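Local atomic coordinates of (S)-ureidoglycine aminohydrolase cupin domain-containing protein (Pseudomonas syringae pv. tomato, PDB entry 3MYX), a protein that is of unknown function but belongs to the cupin superfamily and is possibly related to (S)-ureidoglycine aminohydrolases. Residues A[74-79]-A[101-106]; A[121-126]-A[162-167]. All blocks are in the same frame, centred on the assembly; numbering follows the deposited sequence. Where two conformers were deposited one is given.

Contact 1. Residues A[74-79]-A[101-106]; sequences GSVTLT and VRIDAQ
Thr-77 and Asp-104 face each other as a hydrogen-bonded antiparallel pair, with Thr-77 N giving to Asp-104 O at 2.9 Å and Asp-104 N returning a bond to Thr-77 O. Two residues on, Thr-79 and Arg-102 form the next reciprocal pair; Arg-102 N to Thr-79 O spans 2.8 Å. A single bond closes the other end, from Gln-106 N to Ser-75 O. Between the paired residues, CA-H...O contacts add to these bonds, such as Val-76 CA to Asp-104 O at 3.3 Å.

These are the two middle strands of a four-stranded antiparallel sheet: strand 83-88 pairs with the outer edge of 75-80, and strand 57-60 with that of 101-105. The sheet is one wall of a cupin-type beta sandwich, its apolar face turned inward.

On that inner face Ile-103 is wedged between two neighbours. Its CG2, anti to the backbone N, reaches Val-76 CG1 at 3.9 Å, the two side chains crossing at a slant. Ile-103 CG1 instead sits beside the backbone N (chi1 -56°), where it meets Leu-78 CD2 at 3.9 Å, and Leu-78 and Ile-103 run side by side in the same direction. Val-76 turns its other methyl, CG2, to Ala-105 CB at 4.0 Å. Trp-111 covers Val-76 and Ala-105, while Ile-95 lies against Leu-78 and Ile-103.

The reverse face is polar. Asp-104 CB lies 3.5 Å from the backbone Thr-77 O, and Thr-77 OG1 is hydrogen-bonded to Thr-86 OG1 of strand 83-88. Arg-102 runs out extended from CG to NE and hands NH1 to Ser-59.

Contact 2. Residues A[121-126]-A[162-167]; sequences GPDKSG and DTASTL. With EDO (1,2-ethanediol), chain E.
Asp-162 OD1 passes 3.9 Å from Lys-124 CB and is joined to Lys-124 N by a water. That water accepts from Lys-124 N and donates to Asp-162 OD1 at 2.7 Å. The same OD1 takes the N-H of Ala-164 from above the carboxylate plane, which makes an Asx turn. Asp-162 OD2 is met on its anti side by Ser-165 OG at 2.7 Å, so both oxygens of the carboxylate are gripped and its rotation is fixed.

Thr-163 carries the direct polar link. With chi1 at 56°, Thr-163 OG1 lies between the backbone N and the carbonyl carbon and donates to Pro-122 O at 2.7 Å, from 36° out of the carbonyl plane. The Pro-122 ring and the Lys-124 chain each cross Thr-163 at about a right angle; Lys-124 CB comes 3.6 Å from Thr-163 OG1. Gly-121 CA makes a bent CA-H...O contact with Thr-163 O at 3.2 Å.

Ala-164 CB lies against Pro-122 O at 3.4 Å. Ser-165 OG accepts from Leu-167 N in an ST turn, and Thr-166 binds an ethanediol, probably from the crystallisation liquor, through its N and OG1.

The contact joins two surface loops: 121-126 leads from strand 109-116 to strand 127-130, and the loop 162-167 links strands 154-161 and 168-174. Lys-124 NZ bonds to Glu-161 O, Asp-162 OD2 also to Thr-66 OG1 of strand 66-71, while Leu-167 packs on Ser-116 of strand 109-116.

How the contacts relate
Contact 1 is complete before contact 2 opens along the chain, and the two do not touch: their centres lie 22 Å apart and their nearest atoms about 7 Å. Strand 109-116 connects them, since Trp-111 packs on Val-76 and Ala-105 of contact 1 while Ser-116, at the end of the strand, touches Ser-165 and Leu-167. Contact 1 holds together one sheet of the first half of the chain; contact 2 ties a loop of that half, between strands 109-116 and 127-130, to a turn of the second, within the EutQ-like cupin range. An ethanediol lies near each contact, the one by Arg-102 about 4 Å from its side chain, but neither by itself identifies an active site.

Contact 1. Residues A[74-79]-A[101-106]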
loop_
_atom_site.group_PDB
_atom_site.type_symbol
_atom_site.label_atom_id
_atom_site.label_comp_id
_atom_site.label_asym_id
_atom_site.label_seq_id
_atom_site.Cartn_x
_atom_site.Cartn_y
_atom_site.Cartn_z
ATOM N N GLY A 74 -12.615 -11.413 1.092
ATOM C CA GLY A 74 -12.293 -12.660 0.451
ATOM C C GLY A 74 -10.914 -13.165 0.802
ATOM O O GLY A 74 -10.412 -12.948 1.911
ATOM N N SER A 75 -10.307 -13.853 -0.149
ATOM C CA SER A 75 -9.056 -14.527 0.115
ATOM C C SER A 75 -8.318 -14.789 -1.159
ATOM O O SER A 75 -8.938 -15.072 -2.193
ATOM C CB SER A 75 -9.318 -15.865 0.838
ATOM O OG SER A 75 -8.115 -16.499 1.222
ATOM N N VAL A 76 -6.996 -14.689 -1.098
ATOM C CA VAL A 76 -6.136 -15.018 -2.233
ATOM C C VAL A 76 -5.055 -15.969 -1.764
ATOM O O VAL A 76 -4.469 -15.756 -0.707
ATOM C CB VAL A 76 -5.465 -13.756 -2.837
ATOM C CG1 VAL A 76 -4.290 -14.127 -3.780
ATOM C CG2 VAL A 76 -6.500 -12.899 -3.565
ATOM N N THR A 77 -4.780 -16.995 -2.551
ATOM C CA THR A 77 -3.596 -17.817 -2.348
ATOM C C THR A 77 -2.644 -17.567 -3.517
ATOM O O THR A 77 -3.029 -17.704 -4.695
ATOM C CB THR A 77 -3.927 -19.305 -2.226
ATOM O OG1 THR A 77 -4.720 -19.504 -1.048
ATOM C CG2 THR A 77 -2.647 -20.149 -2.130
ATOM N N LEU A 78 -1.433 -17.144 -3.167
ATOM C CA LEU A 78 -0.360 -16.887 -4.106
ATOM C C LEU A 78 0.556 -18.108 -4.070
ATOM O O LEU A 78 1.029 -18.491 -3.001
ATOM C CB LEU A 78 0.446 -15.639 -3.682
ATOM C CG LEU A 78 -0.351 -14.349 -3.516
ATOM C CD1 LEU A 78 0.536 -13.257 -2.932
ATOM C CD2 LEU A 78 -0.969 -13.899 -4.854
ATOM N N THR A 79 0.816 -18.705 -5.225
ATOM C CA THR A 79 1.712 -19.847 -5.320
ATOM C C THR A 79 2.827 -19.543 -6.322
ATOM O O THR A 79 2.565 -18.995 -7.384
ATOM C CB THR A 79 0.933 -21.118 -5.740
ATOM O OG1 THR A 79 -0.244 -21.250 -4.919
ATOM C CG2 THR A 79 1.806 -22.360 -5.601
ATOM N N VAL A 101 4.004 -16.768 -10.817
ATOM C CA VAL A 101 3.023 -16.749 -9.735
ATOM C C VAL A 101 1.631 -17.090 -10.234
ATOM O O VAL A 101 1.204 -16.637 -11.307
ATOM C CB VAL A 101 3.032 -15.380 -8.992
ATOM C CG1 VAL A 101 2.637 -14.242 -9.926
ATOM C CG2 VAL A 101 2.139 -15.418 -7.750
ATOM N N ARG A 102 0.930 -17.875 -9.430
ATOM C CA ARG A 102 -0.491 -18.115 -9.617
ATOM C C ARG A 102 -1.217 -17.369 -8.512
ATOM O O ARG A 102 -0.865 -17.482 -7.326
ATOM C CB ARG A 102 -0.818 -19.611 -9.593
ATOM C CG ARG A 102 -2.293 -19.935 -9.776
ATOM C CD ARG A 102 -2.424 -21.429 -9.953
ATOM N NE ARG A 102 -3.793 -21.913 -10.081
ATOM C CZ ARG A 102 -4.505 -21.920 -11.208
ATOM N NH1 ARG A 102 -4.022 -21.422 -12.343
ATOM N NH2 ARG A 102 -5.728 -22.409 -11.191
ATOM N N ILE A 103 -2.203 -16.574 -8.919
ATOM C CA ILE A 103 -3.013 -15.759 -8.035
ATOM C C ILE A 103 -4.404 -16.365 -8.049
ATOM O O ILE A 103 -5.093 -16.297 -9.054
ATOM C CB ILE A 103 -3.037 -14.292 -8.527
ATOM C CG1 ILE A 103 -1.597 -13.746 -8.655
ATOM C CG2 ILE A 103 -3.910 -13.416 -7.621
ATOM C CD1 ILE A 103 -1.463 -12.351 -9.263
ATOM N N ASP A 104 -4.780 -16.986 -6.939
ATOM C CA ASP A 104 -6.004 -17.777 -6.857
ATOM C C ASP A 104 -6.935 -17.098 -5.844
ATOM O O ASP A 104 -6.761 -17.258 -4.641
ATOM C CB ASP A 104 -5.672 -19.221 -6.468
ATOM C CG ASP A 104 -6.870 -20.137 -6.461
ATOM O OD1 ASP A 104 -8.000 -19.666 -6.679
ATOM O OD2 ASP A 104 -6.626 -21.328 -6.209
ATOM N N ALA A 105 -7.927 -16.361 -6.342
ATOM C CA ALA A 105 -8.864 -15.600 -5.524
ATOM C C ALA A 105 -10.156 -16.375 -5.334
ATOM O O ALA A 105 -10.716 -16.922 -6.272
ATOM C CB ALA A 105 -9.177 -14.252 -6.175
ATOM N N GLN A 106 -10.661 -16.351 -4.110
ATOM C CA GLN A 106 -12.005 -16.831 -3.869
ATOM C C GLN A 106 -12.986 -15.874 -4.548
ATOM O O GLN A 106 -12.677 -14.707 -4.762
ATOM C CB GLN A 106 -12.268 -16.940 -2.370
ATOM C CG GLN A 106 -11.497 -18.091 -1.742
ATOM C CD GLN A 106 -11.804 -19.419 -2.406
ATOM O OE1 GLN A 106 -10.932 -20.045 -3.010
ATOM N NE2 GLN A 106 -13.060 -19.849 -2.313
#

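Contact 2. Residues A[121-126]-A[162-167]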
loop_
_atom_site.group_PDB
_atom_site.type_symbol
_atom_site.label_atom_id
_atom_site.label_comp_id
_atom_site.label_asym_id
_atom_site.label_seq_id
_atom_site.Cartn_x
_atom_site.Cartn_y
_atom_site.Cartn_z
ATOM N N GLY A 121 16.073 -1.426 -11.503
ATOM C CA GLY A 121 17.203 -2.246 -11.120
ATOM C C GLY A 121 16.754 -3.679 -11.292
ATOM O O GLY A 121 15.684 -3.944 -11.854
ATOM N N PRO A 122 17.560 -4.630 -10.813
ATOM C CA PRO A 122 17.308 -6.033 -11.116
ATOM C C PRO A 122 16.150 -6.640 -10.303
ATOM O O PRO A 122 15.854 -6.214 -9.182
ATOM C CB PRO A 122 18.645 -6.690 -10.774
ATOM C CG PRO A 122 19.168 -5.871 -9.672
ATOM C CD PRO A 122 18.795 -4.473 -10.036
ATOM N N ASP A 123 15.502 -7.640 -10.879
ATOM C CA ASP A 123 14.386 -8.328 -10.244
ATOM C C ASP A 123 14.809 -8.963 -8.922
ATOM O O ASP A 123 15.860 -9.600 -8.841
ATOM C CB ASP A 123 13.912 -9.470 -11.126
ATOM C CG ASP A 123 13.147 -9.036 -12.353
ATOM O OD1 ASP A 123 12.881 -7.832 -12.532
ATOM O OD2 ASP A 123 12.807 -9.965 -13.147
ATOM N N LYS A 124 13.962 -8.817 -7.918
ATOM C CA LYS A 124 14.039 -9.589 -6.677
ATOM C C LYS A 124 12.748 -10.399 -6.598
ATOM O O LYS A 124 11.730 -9.932 -6.094
ATOM C CB LYS A 124 14.220 -8.652 -5.510
ATOM C CG LYS A 124 14.615 -9.283 -4.229
ATOM C CD LYS A 124 15.147 -8.141 -3.277
ATOM C CE LYS A 124 15.833 -8.592 -2.075
ATOM N NZ LYS A 124 16.093 -7.485 -1.184
ATOM N N SER A 125 12.779 -11.570 -7.222
ATOM C CA SER A 125 11.576 -12.342 -7.471
ATOM C C SER A 125 11.237 -13.242 -6.281
ATOM O O SER A 125 12.101 -13.675 -5.519
ATOM C CB SER A 125 11.751 -13.178 -8.728
ATOM O OG SER A 125 12.790 -14.122 -8.581
ATOM N N GLY A 126 9.953 -13.536 -6.156
ATOM C CA GLY A 126 9.424 -14.352 -5.090
ATOM C C GLY A 126 8.272 -13.653 -4.392
ATOM O O GLY A 126 8.028 -12.466 -4.578
ATOM N N ASP A 162 13.040 -3.703 -2.190
ATOM C CA ASP A 162 13.176 -4.061 -3.582
ATOM C C ASP A 162 14.532 -3.653 -4.137
ATOM O O ASP A 162 15.127 -2.656 -3.708
ATOM C CB ASP A 162 12.082 -3.396 -4.407
ATOM C CG ASP A 162 11.734 -4.149 -5.668
ATOM O OD1 ASP A 162 12.299 -5.238 -5.931
ATOM O OD2 ASP A 162 10.851 -3.649 -6.398
ATOM N N THR A 163 14.983 -4.411 -5.139
ATOM C CA THR A 163 16.056 -3.948 -6.002
ATOM C C THR A 163 15.541 -3.585 -7.402
ATOM O O THR A 163 16.273 -2.962 -8.145
ATOM C CB THR A 163 17.193 -4.991 -6.122
ATOM O OG1 THR A 163 16.658 -6.240 -6.571
ATOM C CG2 THR A 163 17.866 -5.177 -4.785
ATOM N N ALA A 164 14.298 -3.934 -7.752
ATOM C CA ALA A 164 13.713 -3.566 -9.049
ATOM C C ALA A 164 12.963 -2.237 -9.014
ATOM O O ALA A 164 12.383 -1.827 -10.006
ATOM C CB ALA A 164 12.792 -4.680 -9.552
ATOM N N SER A 165 12.985 -1.584 -7.859
ATOM C CA SER A 165 12.362 -0.284 -7.629
ATOM C C SER A 165 12.923 0.223 -6.316
ATOM O O SER A 165 13.661 -0.499 -5.638
ATOM C CB SER A 165 10.849 -0.420 -7.515
ATOM O OG SER A 165 10.476 -1.007 -6.276
ATOM N N THR A 166 12.539 1.433 -5.929
ATOM C CA THR A 166 12.888 1.954 -4.610
ATOM C C THR A 166 11.881 1.577 -3.521
ATOM O O THR A 166 11.992 2.058 -2.394
ATOM C CB THR A 166 13.072 3.470 -4.647
ATOM O OG1 THR A 166 11.830 4.086 -4.980
ATOM C CG2 THR A 166 14.143 3.881 -5.662
ATOM N N LEU A 167 10.924 0.705 -3.817
ATOM C CA LEU A 167 9.946 0.306 -2.810
ATOM C C LEU A 167 10.580 -0.321 -1.593
ATOM O O LEU A 167 11.452 -1.201 -1.710
ATOM C CB LEU A 167 8.922 -0.657 -3.401
ATOM C CG LEU A 167 7.869 -0.050 -4.308
ATOM C CD1 LEU A 167 7.108 -1.176 -5.041
ATOM C CD2 LEU A 167 6.911 0.836 -3.527
HETATM C C1 EDO E . 9.934 3.463 -7.795
HETATM O O1 EDO E . 11.232 2.913 -8.085
HETATM C C2 EDO E . 9.953 4.975 -8.006
HETATM O O2 EDO E . 11.033 5.574 -7.273
HETATM O O HOH W 1 11.387 -7.396 -7.334
#